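Local coordinates for protein salicylate 5-hydroxylase, large oxygenase component (PDB 7C8Z) that catalyses the 5-hydroxylation of salicylate to gentisate, as the iron- and [2Fe-2S]-containing oxygenase component of a multicomponent enzyme system that uses NADH and O2, at residues A[223-228]-A[352-357]; A[71-76]-A[217-222]; A[60-65]-A[437-442]; A[408-413]-A[427-432]. All coordinates share one frame; numbering follows the deposited sequence.

Interaction 1: A[223-228]-A[352-357]; sequences RRQRIP and FDFVWT
Arg-223 to Ile-227 pair with Phe-352 to Trp-356 as neighbouring antiparallel strands of the catalytic-domain sheet. Strand 217-227 is outermost within this chain, but Arg-224 and Gln-225 continue the sheet through a parallel ladder with another protein's chain. The backbone ladder has three hydrogen-bonded pairs: Arg-223 with Trp-356, Gln-225 with Phe-354 and Ile-227 with Phe-352. Each is closed by two N-H to O=C bonds.

A side-chain hydrogen bond adds to the ladder. The indole NE1 of Trp-356 donates to Gln-225 OE1 at 2.8 Å, in the carbonyl plane and on a lone pair. The Gln-225 amide lies nearly coplanar with the indole, 26° apart. Its chain starts between the backbone N and carbonyl carbon (chi1 52°) and then runs extended, which brings OE1 to the ring edge.

On the other face of the sheet, Arg-226 grips Asp-353 side-on. Arg-226 NE meets Asp-353 OD1 at 2.6 Å, and Arg-226 NH2 meets Asp-353 OD2 at 2.9 Å. Arg-226 also forms a salt bridge with an acidic side chain of another protein's chain.

On the Gln-225 face, Ile-227 CB sits over the Phe-352 ring, 4.0 Å from its centroid, in a CH-pi contact.

The chemistry thus differs by face: a charged pair at the subunit interface, and a mostly aromatic and aliphatic layer, crossed by one amide-indole bond, on the face whose Trp-356 side chain is about 8 Å from the bound iron.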
loop_
_atom_site.group_PDB
_atom_site.type_symbol
_atom_site.label_atom_id
_atom_site.label_comp_id
_atom_site.label_asym_id
_atom_site.label_seq_id
_atom_site.Cartn_x
_atom_site.Cartn_y
_atom_site.Cartn_z
ATOM N N ARG A 223 -19.704 -4.286 12.093
ATOM C CA ARG A 223 -19.056 -4.696 10.860
ATOM C C ARG A 223 -18.513 -3.451 10.175
ATOM O O ARG A 223 -19.062 -2.361 10.324
ATOM C CB ARG A 223 -20.026 -5.439 9.945
ATOM C CG ARG A 223 -20.514 -6.758 10.526
ATOM C CD ARG A 223 -21.863 -7.143 9.957
ATOM N NE ARG A 223 -22.205 -8.532 10.226
ATOM C CZ ARG A 223 -23.253 -9.151 9.690
ATOM N NH1 ARG A 223 -24.054 -8.498 8.859
ATOM N NH2 ARG A 223 -23.501 -10.421 9.978
ATOM N N ARG A 224 -17.411 -3.599 9.447
ATOM C CA ARG A 224 -16.752 -2.430 8.880
ATOM C C ARG A 224 -16.256 -2.741 7.479
ATOM O O ARG A 224 -15.723 -3.825 7.226
ATOM C CB ARG A 224 -15.571 -1.964 9.750
ATOM C CG ARG A 224 -15.874 -1.854 11.242
ATOM C CD ARG A 224 -14.640 -1.471 12.047
ATOM N NE ARG A 224 -14.768 -0.113 12.557
ATOM C CZ ARG A 224 -15.225 0.185 13.766
ATOM N NH1 ARG A 224 -15.587 -0.784 14.596
ATOM N NH2 ARG A 224 -15.326 1.449 14.143
ATOM N N GLN A 225 -16.416 -1.777 6.576
ATOM C CA GLN A 225 -15.920 -1.965 5.220
ATOM C C GLN A 225 -15.435 -0.646 4.642
ATOM O O GLN A 225 -16.057 0.398 4.839
ATOM C CB GLN A 225 -17.002 -2.567 4.321
ATOM C CG GLN A 225 -18.316 -1.818 4.343
ATOM C CD GLN A 225 -19.347 -2.449 3.428
ATOM O OE1 GLN A 225 -20.537 -2.499 3.749
ATOM N NE2 GLN A 225 -18.893 -2.944 2.279
ATOM N N ARG A 226 -14.335 -0.705 3.910
ATOM C CA ARG A 226 -13.808 0.446 3.188
ATOM C C ARG A 226 -14.231 0.294 1.733
ATOM O O ARG A 226 -13.809 -0.651 1.056
ATOM C CB ARG A 226 -12.287 0.517 3.324
ATOM C CG ARG A 226 -11.624 1.615 2.512
ATOM C CD ARG A 226 -10.331 2.050 3.180
ATOM N NE ARG A 226 -10.572 2.487 4.552
ATOM C CZ ARG A 226 -9.705 2.337 5.544
ATOM N NH1 ARG A 226 -8.537 1.758 5.319
ATOM N NH2 ARG A 226 -10.009 2.761 6.762
ATOM N N ILE A 227 -15.077 1.202 1.260
ATOM C CA ILE A 227 -15.619 1.153 -0.094
ATOM C C ILE A 227 -14.960 2.269 -0.896
ATOM O O ILE A 227 -15.144 3.449 -0.571
ATOM C CB ILE A 227 -17.150 1.294 -0.099
ATOM C CG1 ILE A 227 -17.779 0.284 0.861
ATOM C CG2 ILE A 227 -17.698 1.087 -1.504
ATOM C CD1 ILE A 227 -19.279 0.346 0.914
ATOM N N PRO A 228 -14.204 1.951 -1.941
ATOM C CA PRO A 228 -13.476 2.971 -2.720
ATOM C C PRO A 228 -14.355 3.684 -3.744
ATOM O O PRO A 228 -14.148 3.587 -4.960
ATOM C CB PRO A 228 -12.358 2.148 -3.380
ATOM C CG PRO A 228 -12.441 0.765 -2.790
ATOM C CD PRO A 228 -13.827 0.587 -2.328
ATOM N N PHE A 352 -14.787 5.855 1.072
ATOM C CA PHE A 352 -15.447 6.108 2.343
ATOM C C PHE A 352 -15.484 4.820 3.149
ATOM O O PHE A 352 -15.602 3.725 2.593
ATOM C CB PHE A 352 -16.866 6.673 2.162
ATOM C CG PHE A 352 -17.872 5.679 1.633
ATOM C CD1 PHE A 352 -18.057 5.515 0.266
ATOM C CD2 PHE A 352 -18.658 4.931 2.504
ATOM C CE1 PHE A 352 -18.990 4.612 -0.224
ATOM C CE2 PHE A 352 -19.591 4.027 2.024
ATOM C CZ PHE A 352 -19.758 3.867 0.657
ATOM N N ASP A 353 -15.375 4.969 4.466
ATOM C CA ASP A 353 -15.571 3.868 5.392
ATOM C C ASP A 353 -17.045 3.767 5.768
ATOM O O ASP A 353 -17.775 4.764 5.798
ATOM C CB ASP A 353 -14.718 4.056 6.649
ATOM C CG ASP A 353 -13.224 3.879 6.385
ATOM O OD1 ASP A 353 -12.846 3.367 5.306
ATOM O OD2 ASP A 353 -12.423 4.250 7.268
ATOM N N PHE A 354 -17.474 2.547 6.061
ATOM C CA PHE A 354 -18.883 2.236 6.268
ATOM C C PHE A 354 -18.957 1.304 7.465
ATOM O O PHE A 354 -18.460 0.171 7.405
ATOM C CB PHE A 354 -19.493 1.589 5.027
ATOM C CG PHE A 354 -20.975 1.804 4.885
ATOM C CD1 PHE A 354 -21.532 3.062 5.064
ATOM C CD2 PHE A 354 -21.805 0.748 4.547
ATOM C CE1 PHE A 354 -22.895 3.259 4.923
ATOM C CE2 PHE A 354 -23.165 0.938 4.404
ATOM C CZ PHE A 354 -23.712 2.198 4.587
ATOM N N VAL A 355 -19.557 1.786 8.547
ATOM C CA VAL A 355 -19.593 1.064 9.811
ATOM C C VAL A 355 -21.029 0.666 10.111
ATOM O O VAL A 355 -21.892 1.527 10.311
ATOM C CB VAL A 355 -19.009 1.904 10.953
ATOM C CG1 VAL A 355 -19.053 1.119 12.257
ATOM C CG2 VAL A 355 -17.590 2.325 10.607
ATOM N N TRP A 356 -21.282 -0.637 10.144
ATOM C CA TRP A 356 -22.582 -1.181 10.501
ATOM C C TRP A 356 -22.582 -1.466 11.996
ATOM O O TRP A 356 -21.757 -2.250 12.479
ATOM C CB TRP A 356 -22.877 -2.469 9.733
ATOM C CG TRP A 356 -22.699 -2.419 8.236
ATOM C CD1 TRP A 356 -21.567 -2.084 7.546
ATOM C CD2 TRP A 356 -23.680 -2.762 7.250
ATOM N NE1 TRP A 356 -21.789 -2.181 6.193
ATOM C CE2 TRP A 356 -23.080 -2.594 5.985
ATOM C CE3 TRP A 356 -25.012 -3.185 7.314
ATOM C CZ2 TRP A 356 -23.767 -2.830 4.796
ATOM C CZ3 TRP A 356 -25.690 -3.423 6.131
ATOM C CH2 TRP A 356 -25.067 -3.244 4.891
ATOM N N THR A 357 -23.489 -0.822 12.723
ATOM C CA THR A 357 -23.777 -1.141 14.119
ATOM C C THR A 357 -25.108 -1.883 14.123
ATOM O O THR A 357 -26.168 -1.278 13.923
ATOM C CB THR A 357 -23.845 0.119 14.976
ATOM O OG1 THR A 357 -22.741 0.977 14.661
ATOM C CG2 THR A 357 -23.803 -0.239 16.453
#

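Interaction 2: A[71-76]-A[217-222]; sequences VGLEAE and LKILGY
This contact joins the Rieske domain to the catalytic domain. Strand 69-73, outermost within this chain in the Rieske-domain sheet, runs into the 3-10 turn 74-76. Strand 217-227 is outermost within this chain in the catalytic sheet. The two do not pair as a ladder; side chains carry most of the contact.

Leu-73, Leu-217 and Ile-219 form the apolar centre. Leu-73 CD1 lies 3.7 Å from Ile-219 CD1. Leu-73 CD1 is also 4.0 Å from Leu-217 CD1, and the two leucine side chains cross at about a right angle. Phe-359 of the next catalytic strand packs on both leucines.

Ala-75 presents its methyl to the catalytic strand. Ala-75 CB comes to 3.3 Å from Leu-217 O. Ala-75 CB is 4.0 Å from Ile-219 CD1. Both chi angles of Ile-219 are near -55°, which folds CD1 back between Leu-73 and Ala-75.

Glu-76 runs across Ile-219 at about a right angle, with Glu-76 CG 4.2 Å from Ile-219 CD1. Its carboxylate arrives at the hydroxyl edge of the Tyr-222 ring, but the modelled approach is too short, and the detail of that contact is doubtful. Lys-84 forms a salt bridge with the same carboxylate.

Each strand carries a classic beta bulge, at Val-71 and Gly-72 opposite Val-185, and at Leu-220 and Gly-221 opposite His-358. The Glu-76 carboxylate is also tied to its own turn: Leu-73 N donates to Glu-76 OE2 at 2.9 Å, on the anti side.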
loop_
_atom_site.group_PDB
_atom_site.type_symbol
_atom_site.label_atom_id
_atom_site.label_comp_id
_atom_site.label_asym_id
_atom_site.label_seq_id
_atom_site.Cartn_x
_atom_site.Cartn_y
_atom_site.Cartn_z
ATOM N N VAL A 71 -23.224 10.053 15.513
ATOM C CA VAL A 71 -22.055 9.679 16.297
ATOM C C VAL A 71 -22.247 8.394 17.094
ATOM O O VAL A 71 -21.243 7.812 17.541
ATOM C CB VAL A 71 -21.605 10.821 17.234
ATOM C CG1 VAL A 71 -21.212 12.052 16.428
ATOM C CG2 VAL A 71 -22.683 11.154 18.243
ATOM N N GLY A 72 -23.465 7.900 17.297
ATOM C CA GLY A 72 -23.546 6.548 17.829
ATOM C C GLY A 72 -24.881 6.251 18.494
ATOM O O GLY A 72 -25.897 6.862 18.184
ATOM N N LEU A 73 -24.842 5.260 19.382
ATOM C CA LEU A 73 -25.989 4.846 20.171
ATOM C C LEU A 73 -25.696 5.031 21.654
ATOM O O LEU A 73 -24.556 4.860 22.101
ATOM C CB LEU A 73 -26.342 3.384 19.899
ATOM C CG LEU A 73 -26.695 3.065 18.448
ATOM C CD1 LEU A 73 -27.243 1.649 18.334
ATOM C CD2 LEU A 73 -27.695 4.084 17.937
ATOM N N GLU A 74 -26.742 5.353 22.421
ATOM C CA GLU A 74 -26.568 5.525 23.860
ATOM C C GLU A 74 -26.094 4.236 24.521
ATOM O O GLU A 74 -25.308 4.280 25.475
ATOM C CB GLU A 74 -27.870 6.001 24.502
ATOM C CG GLU A 74 -28.331 7.358 24.014
ATOM C CD GLU A 74 -29.158 8.104 25.047
ATOM O OE1 GLU A 74 -28.853 7.988 26.254
ATOM O OE2 GLU A 74 -30.112 8.809 24.648
ATOM N N ALA A 75 -26.558 3.086 24.028
ATOM C CA ALA A 75 -26.165 1.804 24.601
ATOM C C ALA A 75 -24.670 1.542 24.486
ATOM O O ALA A 75 -24.140 0.722 25.242
ATOM C CB ALA A 75 -26.941 0.669 23.933
ATOM N N GLU A 76 -23.974 2.205 23.558
ATOM C CA GLU A 76 -22.528 2.040 23.484
ATOM C C GLU A 76 -21.812 2.689 24.661
ATOM O O GLU A 76 -20.641 2.384 24.900
ATOM C CB GLU A 76 -21.976 2.621 22.178
ATOM C CG GLU A 76 -22.847 2.388 20.959
ATOM C CD GLU A 76 -22.134 2.711 19.661
ATOM O OE1 GLU A 76 -21.305 1.901 19.207
ATOM O OE2 GLU A 76 -22.389 3.793 19.102
ATOM N N LEU A 217 -31.716 -0.235 23.820
ATOM C CA LEU A 217 -31.140 -1.125 22.824
ATOM C C LEU A 217 -29.988 -1.922 23.423
ATOM O O LEU A 217 -29.350 -1.495 24.389
ATOM C CB LEU A 217 -30.643 -0.332 21.613
ATOM C CG LEU A 217 -31.476 0.895 21.240
ATOM C CD1 LEU A 217 -30.789 1.709 20.157
ATOM C CD2 LEU A 217 -32.869 0.482 20.793
ATOM N N LYS A 218 -29.756 -3.109 22.861
ATOM C CA LYS A 218 -28.600 -3.938 23.193
ATOM C C LYS A 218 -27.769 -4.095 21.927
ATOM O O LYS A 218 -28.287 -4.523 20.891
ATOM C CB LYS A 218 -29.018 -5.300 23.758
ATOM C CG LYS A 218 -30.076 -6.040 22.955
ATOM C CD LYS A 218 -30.539 -7.301 23.676
ATOM C CE LYS A 218 -29.505 -8.411 23.576
ATOM N NZ LYS A 218 -30.057 -9.729 24.003
ATOM N N ILE A 219 -26.488 -3.740 22.011
ATOM C CA ILE A 219 -25.599 -3.797 20.854
ATOM C C ILE A 219 -25.278 -5.246 20.513
ATOM O O ILE A 219 -24.746 -5.994 21.343
ATOM C CB ILE A 219 -24.318 -2.994 21.110
ATOM C CG1 ILE A 219 -24.669 -1.573 21.540
ATOM C CG2 ILE A 219 -23.450 -2.971 19.865
ATOM C CD1 ILE A 219 -25.510 -0.832 20.536
ATOM N N LEU A 220 -25.564 -5.639 19.271
ATOM C CA LEU A 220 -25.188 -6.966 18.809
ATOM C C LEU A 220 -23.770 -6.990 18.250
ATOM O O LEU A 220 -23.036 -7.958 18.484
ATOM C CB LEU A 220 -26.172 -7.465 17.746
ATOM C CG LEU A 220 -27.636 -7.638 18.166
ATOM C CD1 LEU A 220 -28.464 -8.198 17.019
ATOM C CD2 LEU A 220 -27.754 -8.520 19.400
ATOM N N GLY A 221 -23.355 -5.951 17.539
ATOM C CA GLY A 221 -21.967 -5.911 17.113
ATOM C C GLY A 221 -21.712 -4.950 15.971
ATOM O O GLY A 221 -22.594 -4.211 15.527
ATOM N N TYR A 222 -20.457 -4.963 15.517
ATOM C CA TYR A 222 -19.979 -4.066 14.474
ATOM C C TYR A 222 -19.442 -4.833 13.277
ATOM O O TYR A 222 -18.790 -5.871 13.427
ATOM C CB TYR A 222 -18.876 -3.144 14.987
ATOM C CG TYR A 222 -19.287 -2.339 16.180
ATOM C CD1 TYR A 222 -19.990 -1.157 16.030
ATOM C CD2 TYR A 222 -18.982 -2.766 17.459
ATOM C CE1 TYR A 222 -20.370 -0.420 17.127
ATOM C CE2 TYR A 222 -19.359 -2.037 18.559
ATOM C CZ TYR A 222 -20.051 -0.867 18.389
ATOM O OH TYR A 222 -20.422 -0.145 19.488
#

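Interaction 3: A[60-65]-A[437-442]; sequences ERLFYA and RKVMGE
Arg-61 reaches from the C-terminal part of helix 52-63 to the last turn of helix 427-440. This contact between two helices joins an N-terminal helix to the C-terminal helix of the catalytic domain.

The arginine begins with Arg-61 CB against Val-439 CG1, at 3.8 Å. Its chain is extended from CG to NE (chi2 -171°, chi3 -180°), which carries the guanidinium past the last turn of the other helix. Arg-61 CD passes Val-439 O at 3.4 Å. At the tip, Arg-61 NH1 donates to Val-439 O at 3.0 Å, with an N-H...O angle of 150°. The donor lies in the carbonyl plane, on a lone pair, while the oxygen is slightly tilted from the guanidinium plane. Main-chain atoms of Met-440 and Gly-441 also lie near the guanidinium edge. Gly-441 has positive phi and is the first residue to leave the helical course.

Beside the arginine, the contact of Leu-62 and Met-440 is apolar and buried. Met-440 also packs on Leu-54 and Glu-58 of helix 52-63, and Leu-62 touches Tyr-435. The two methyls of Leu-62 divide the partners. Leu-62 CD1 meets Val-439 CG1 tip to tip at 3.7 Å, while Leu-62 CD2 lies 3.9 Å from Met-440 SD.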
loop_
_atom_site.group_PDB
_atom_site.type_symbol
_atom_site.label_atom_id
_atom_site.label_comp_id
_atom_site.label_asym_id
_atom_site.label_seq_id
_atom_site.Cartn_x
_atom_site.Cartn_y
_atom_site.Cartn_z
ATOM N N GLU A 60 -17.084 20.985 4.376
ATOM C CA GLU A 60 -17.348 22.256 5.050
ATOM C C GLU A 60 -18.843 22.513 5.218
ATOM O O GLU A 60 -19.279 22.986 6.274
ATOM C CB GLU A 60 -16.696 23.408 4.285
ATOM C CG GLU A 60 -15.173 23.344 4.215
ATOM C CD GLU A 60 -14.494 24.081 5.359
ATOM O OE1 GLU A 60 -15.006 24.030 6.496
ATOM O OE2 GLU A 60 -13.447 24.719 5.120
ATOM N N ARG A 61 -19.645 22.203 4.192
ATOM C CA ARG A 61 -21.027 22.663 4.135
ATOM C C ARG A 61 -22.074 21.596 4.425
ATOM O O ARG A 61 -23.225 21.950 4.697
ATOM C CB ARG A 61 -21.318 23.274 2.758
ATOM C CG ARG A 61 -20.469 24.495 2.445
ATOM C CD ARG A 61 -20.937 25.178 1.178
ATOM N NE ARG A 61 -20.130 26.351 0.854
ATOM C CZ ARG A 61 -20.270 27.067 -0.257
ATOM N NH1 ARG A 61 -21.186 26.730 -1.152
ATOM N NH2 ARG A 61 -19.493 28.117 -0.474
ATOM N N LEU A 62 -21.722 20.314 4.376
ATOM C CA LEU A 62 -22.666 19.243 4.671
ATOM C C LEU A 62 -22.337 18.476 5.938
ATOM O O LEU A 62 -23.245 17.931 6.565
ATOM C CB LEU A 62 -22.742 18.255 3.499
ATOM C CG LEU A 62 -23.425 18.731 2.210
ATOM C CD1 LEU A 62 -24.635 19.596 2.510
ATOM C CD2 LEU A 62 -22.459 19.479 1.314
ATOM N N PHE A 63 -21.065 18.425 6.330
ATOM C CA PHE A 63 -20.635 17.688 7.512
ATOM C C PHE A 63 -20.244 18.572 8.684
ATOM O O PHE A 63 -20.442 18.172 9.833
ATOM C CB PHE A 63 -19.445 16.785 7.167
ATOM C CG PHE A 63 -19.807 15.615 6.310
ATOM C CD1 PHE A 63 -19.905 15.750 4.935
ATOM C CD2 PHE A 63 -20.054 14.379 6.877
ATOM C CE1 PHE A 63 -20.243 14.671 4.141
ATOM C CE2 PHE A 63 -20.390 13.295 6.089
ATOM C CZ PHE A 63 -20.486 13.442 4.719
ATOM N N TYR A 64 -19.688 19.752 8.427
ATOM C CA TYR A 64 -19.184 20.615 9.483
ATOM C C TYR A 64 -20.088 21.804 9.772
ATOM O O TYR A 64 -19.740 22.633 10.617
ATOM C CB TYR A 64 -17.781 21.116 9.126
ATOM C CG TYR A 64 -16.775 20.018 8.860
ATOM C CD1 TYR A 64 -16.908 18.765 9.446
ATOM C CD2 TYR A 64 -15.687 20.236 8.028
ATOM C CE1 TYR A 64 -15.989 17.759 9.206
ATOM C CE2 TYR A 64 -14.757 19.236 7.784
ATOM C CZ TYR A 64 -14.913 17.999 8.375
ATOM O OH TYR A 64 -13.992 17.004 8.131
ATOM N N ALA A 65 -21.235 21.911 9.103
ATOM C CA ALA A 65 -22.103 23.064 9.293
ATOM C C ALA A 65 -23.527 22.708 8.892
ATOM O O ALA A 65 -23.739 21.982 7.918
ATOM C CB ALA A 65 -21.611 24.266 8.483
ATOM N N ARG A 437 -26.895 20.949 -5.279
ATOM C CA ARG A 437 -26.625 22.147 -6.064
ATOM C C ARG A 437 -26.882 23.400 -5.247
ATOM O O ARG A 437 -26.085 24.346 -5.285
ATOM C CB ARG A 437 -27.492 22.168 -7.325
ATOM C CG ARG A 437 -27.276 21.013 -8.279
ATOM C CD ARG A 437 -27.853 21.333 -9.644
ATOM N NE ARG A 437 -27.184 22.479 -10.254
ATOM C CZ ARG A 437 -27.603 23.093 -11.354
ATOM N NH1 ARG A 437 -28.695 22.673 -11.976
ATOM N NH2 ARG A 437 -26.926 24.126 -11.836
ATOM N N LYS A 438 -27.971 23.412 -4.473
ATOM C CA LYS A 438 -28.293 24.601 -3.689
ATOM C C LYS A 438 -27.232 24.880 -2.628
ATOM O O LYS A 438 -26.759 26.015 -2.490
ATOM C CB LYS A 438 -29.678 24.446 -3.065
ATOM C CG LYS A 438 -30.779 24.545 -4.096
ATOM C CD LYS A 438 -32.144 24.234 -3.524
ATOM C CE LYS A 438 -33.199 24.310 -4.618
ATOM N NZ LYS A 438 -34.531 23.869 -4.137
ATOM N N VAL A 439 -26.822 23.850 -1.886
ATOM C CA VAL A 439 -25.874 24.067 -0.796
ATOM C C VAL A 439 -24.481 24.358 -1.341
ATOM O O VAL A 439 -23.698 25.086 -0.717
ATOM C CB VAL A 439 -25.875 22.864 0.168
ATOM C CG1 VAL A 439 -24.810 23.033 1.239
ATOM C CG2 VAL A 439 -27.246 22.707 0.813
ATOM N N MET A 440 -24.154 23.836 -2.519
ATOM C CA MET A 440 -22.810 23.958 -3.061
ATOM C C MET A 440 -22.695 25.047 -4.117
ATOM O O MET A 440 -21.587 25.309 -4.598
ATOM C CB MET A 440 -22.365 22.616 -3.655
ATOM C CG MET A 440 -22.378 21.473 -2.660
ATOM S SD MET A 440 -20.836 21.375 -1.735
ATOM C CE MET A 440 -19.708 20.866 -3.033
ATOM N N GLY A 441 -23.797 25.704 -4.467
ATOM C CA GLY A 441 -23.748 26.781 -5.434
ATOM C C GLY A 441 -23.190 26.343 -6.772
ATOM O O GLY A 441 -22.233 26.936 -7.272
ATOM N N GLU A 442 -23.777 25.305 -7.359
ATOM C CA GLU A 442 -23.317 24.792 -8.644
ATOM C C GLU A 442 -24.467 24.706 -9.634
ATOM O O GLU A 442 -25.603 24.439 -9.246
ATOM C CB GLU A 442 -22.669 23.411 -8.471
ATOM C CG GLU A 442 -21.347 23.427 -7.724
ATOM C CD GLU A 442 -20.162 23.684 -8.635
ATOM O OE1 GLU A 442 -20.276 23.442 -9.855
ATOM O OE2 GLU A 442 -19.112 24.136 -8.133
#

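Interaction 4: A[408-413]-A[427-432]; sequences TVIEMG and TLIRGM
Arg-430 bends at its third torsion (chi3 -48°), after an extended chi2, and this turns its guanidinium toward the main chain of Ile-410 to Gly-413. Ile-410 places CG1 between its backbone N and carbonyl carbon (chi1 40°), which sends CD1 toward the helix.

Arg-430 NH1 makes the main polar contact. It donates to Met-412 O, almost straight. The oxygen lies in the guanidinium plane, but NH1 stands above the carbonyl plane of Met-412, off its lone pairs. A second bond, from Arg-430 NH1 to Ile-410 O at 3.4 Å, is weak. The other end nitrogen, NH2, is bonded to Glu-416 O.

The aliphatic part packs in the same place. Arg-430 CG is 3.9 Å from Ile-410 CD1 as the two side chains slide past each other. Ile-410 CD1 also meets Ile-429 CG2 at 3.7 Å.

A buried arginine thus fastens a loop to a helix at a subunit interface. Arg-113 of a third subunit, a residue of that copy's [2Fe-2S] pocket, packs on Ile-410. This is consistent with the ring-hydroxylating oxygenase arrangement, in which the Rieske domain of one alpha subunit sits next to the catalytic domain of its neighbour.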
loop_
_atom_site.group_PDB
_atom_site.type_symbol
_atom_site.label_atom_id
_atom_site.label_comp_id
_atom_site.label_asym_id
_atom_site.label_seq_id
_atom_site.Cartn_x
_atom_site.Cartn_y
_atom_site.Cartn_z
ATOM N N THR A 408 -24.397 11.356 -15.464
ATOM C CA THR A 408 -25.350 10.274 -15.297
ATOM C C THR A 408 -26.727 10.731 -15.769
ATOM O O THR A 408 -26.957 11.907 -16.065
ATOM C CB THR A 408 -25.412 9.814 -13.840
ATOM O OG1 THR A 408 -26.030 10.830 -13.042
ATOM C CG2 THR A 408 -24.013 9.535 -13.298
ATOM N N VAL A 409 -27.652 9.781 -15.845
ATOM C CA VAL A 409 -29.022 10.051 -16.257
ATOM C C VAL A 409 -29.916 9.461 -15.179
ATOM O O VAL A 409 -30.116 8.242 -15.128
ATOM C CB VAL A 409 -29.355 9.458 -17.632
ATOM C CG1 VAL A 409 -30.746 9.906 -18.075
ATOM C CG2 VAL A 409 -28.303 9.850 -18.662
ATOM N N ILE A 410 -30.430 10.312 -14.297
ATOM C CA ILE A 410 -31.389 9.844 -13.310
ATOM C C ILE A 410 -32.736 10.448 -13.672
ATOM O O ILE A 410 -33.192 11.418 -13.057
ATOM C CB ILE A 410 -30.950 10.219 -11.882
ATOM C CG1 ILE A 410 -30.358 11.630 -11.854
ATOM C CG2 ILE A 410 -29.912 9.239 -11.371
ATOM C CD1 ILE A 410 -30.148 12.171 -10.457
ATOM N N GLU A 411 -33.394 9.847 -14.659
ATOM C CA GLU A 411 -34.639 10.366 -15.206
ATOM C C GLU A 411 -35.796 9.409 -14.988
ATOM O O GLU A 411 -36.886 9.631 -15.525
ATOM C CB GLU A 411 -34.483 10.678 -16.696
ATOM C CG GLU A 411 -33.678 11.934 -16.974
ATOM C CD GLU A 411 -33.514 12.201 -18.452
ATOM O OE1 GLU A 411 -34.230 11.563 -19.251
ATOM O OE2 GLU A 411 -32.670 13.048 -18.812
ATOM N N MET A 412 -35.587 8.351 -14.214
ATOM C CA MET A 412 -36.649 7.389 -13.983
ATOM C C MET A 412 -37.726 8.040 -13.132
ATOM O O MET A 412 -37.430 8.661 -12.107
ATOM C CB MET A 412 -36.098 6.144 -13.294
ATOM C CG MET A 412 -37.107 5.048 -13.170
ATOM S SD MET A 412 -37.872 4.810 -14.776
ATOM C CE MET A 412 -38.083 3.048 -14.759
ATOM N N GLY A 413 -38.977 7.900 -13.560
ATOM C CA GLY A 413 -40.057 8.648 -12.961
ATOM C C GLY A 413 -40.132 10.094 -13.396
ATOM O O GLY A 413 -40.857 10.877 -12.770
ATOM N N THR A 427 -36.555 9.764 -7.904
ATOM C CA THR A 427 -36.855 11.100 -7.402
ATOM C C THR A 427 -36.058 11.434 -6.147
ATOM O O THR A 427 -35.764 12.609 -5.906
ATOM C CB THR A 427 -38.356 11.239 -7.134
ATOM O OG1 THR A 427 -38.643 12.551 -6.633
ATOM C CG2 THR A 427 -38.821 10.201 -6.132
ATOM N N LEU A 428 -35.693 10.433 -5.343
ATOM C CA LEU A 428 -34.912 10.723 -4.144
ATOM C C LEU A 428 -33.515 11.211 -4.501
ATOM O O LEU A 428 -32.984 12.122 -3.857
ATOM C CB LEU A 428 -34.834 9.487 -3.252
ATOM C CG LEU A 428 -36.149 8.888 -2.764
ATOM C CD1 LEU A 428 -35.898 7.788 -1.747
ATOM C CD2 LEU A 428 -37.016 9.970 -2.173
ATOM N N ILE A 429 -32.920 10.647 -5.550
ATOM C CA ILE A 429 -31.611 11.111 -5.992
ATOM C C ILE A 429 -31.721 12.492 -6.625
ATOM O O ILE A 429 -30.850 13.351 -6.433
ATOM C CB ILE A 429 -30.988 10.082 -6.951
ATOM C CG1 ILE A 429 -31.057 8.687 -6.326
ATOM C CG2 ILE A 429 -29.551 10.459 -7.275
ATOM C CD1 ILE A 429 -30.508 7.587 -7.203
ATOM N N ARG A 430 -32.788 12.728 -7.390
ATOM C CA ARG A 430 -32.989 14.045 -7.984
ATOM C C ARG A 430 -33.163 15.108 -6.905
ATOM O O ARG A 430 -32.632 16.217 -7.022
ATOM C CB ARG A 430 -34.192 14.014 -8.929
ATOM C CG ARG A 430 -33.876 13.322 -10.245
ATOM C CD ARG A 430 -35.020 13.351 -11.251
ATOM N NE ARG A 430 -36.312 12.966 -10.695
ATOM C CZ ARG A 430 -36.882 11.786 -10.910
ATOM N NH1 ARG A 430 -36.261 10.875 -11.649
ATOM N NH2 ARG A 430 -38.066 11.512 -10.382
ATOM N N GLY A 431 -33.877 14.776 -5.829
ATOM C CA GLY A 431 -34.000 15.712 -4.727
ATOM C C GLY A 431 -32.696 15.901 -3.981
ATOM O O GLY A 431 -32.346 17.023 -3.592
ATOM N N MET A 432 -31.970 14.806 -3.756
ATOM C CA MET A 432 -30.651 14.890 -3.147
ATOM C C MET A 432 -29.776 15.876 -3.899
ATOM O O MET A 432 -29.150 16.754 -3.302
ATOM C CB MET A 432 -30.003 13.503 -3.116
ATOM C CG MET A 432 -28.558 13.484 -2.649
ATOM S SD MET A 432 -27.915 11.808 -2.450
ATOM C CE MET A 432 -26.196 12.051 -2.866
#

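Interactions 1 and 2 share strand 217-227, and their centres are about 16 Å apart. They touch where Thr-357 packs on Tyr-222. This one strand, outermost in the catalytic sheet within this chain, therefore pairs with strand 352-361 and also meets the Rieske domain. Interactions 3 and 4 share helix 427-440, with centres about 19 Å apart. Interaction 4 holds the start of that helix and interaction 3 its end. Along the chain, interaction 3 closes a long loop that contains the other three, in the order 2, 1, 4. Interactions 2 and 4 are farthest apart, with centres about 33 Å apart, on opposite sides of the chain's centre. The set thus links the domains and ties the chain's N-terminal part to its C-terminal helix.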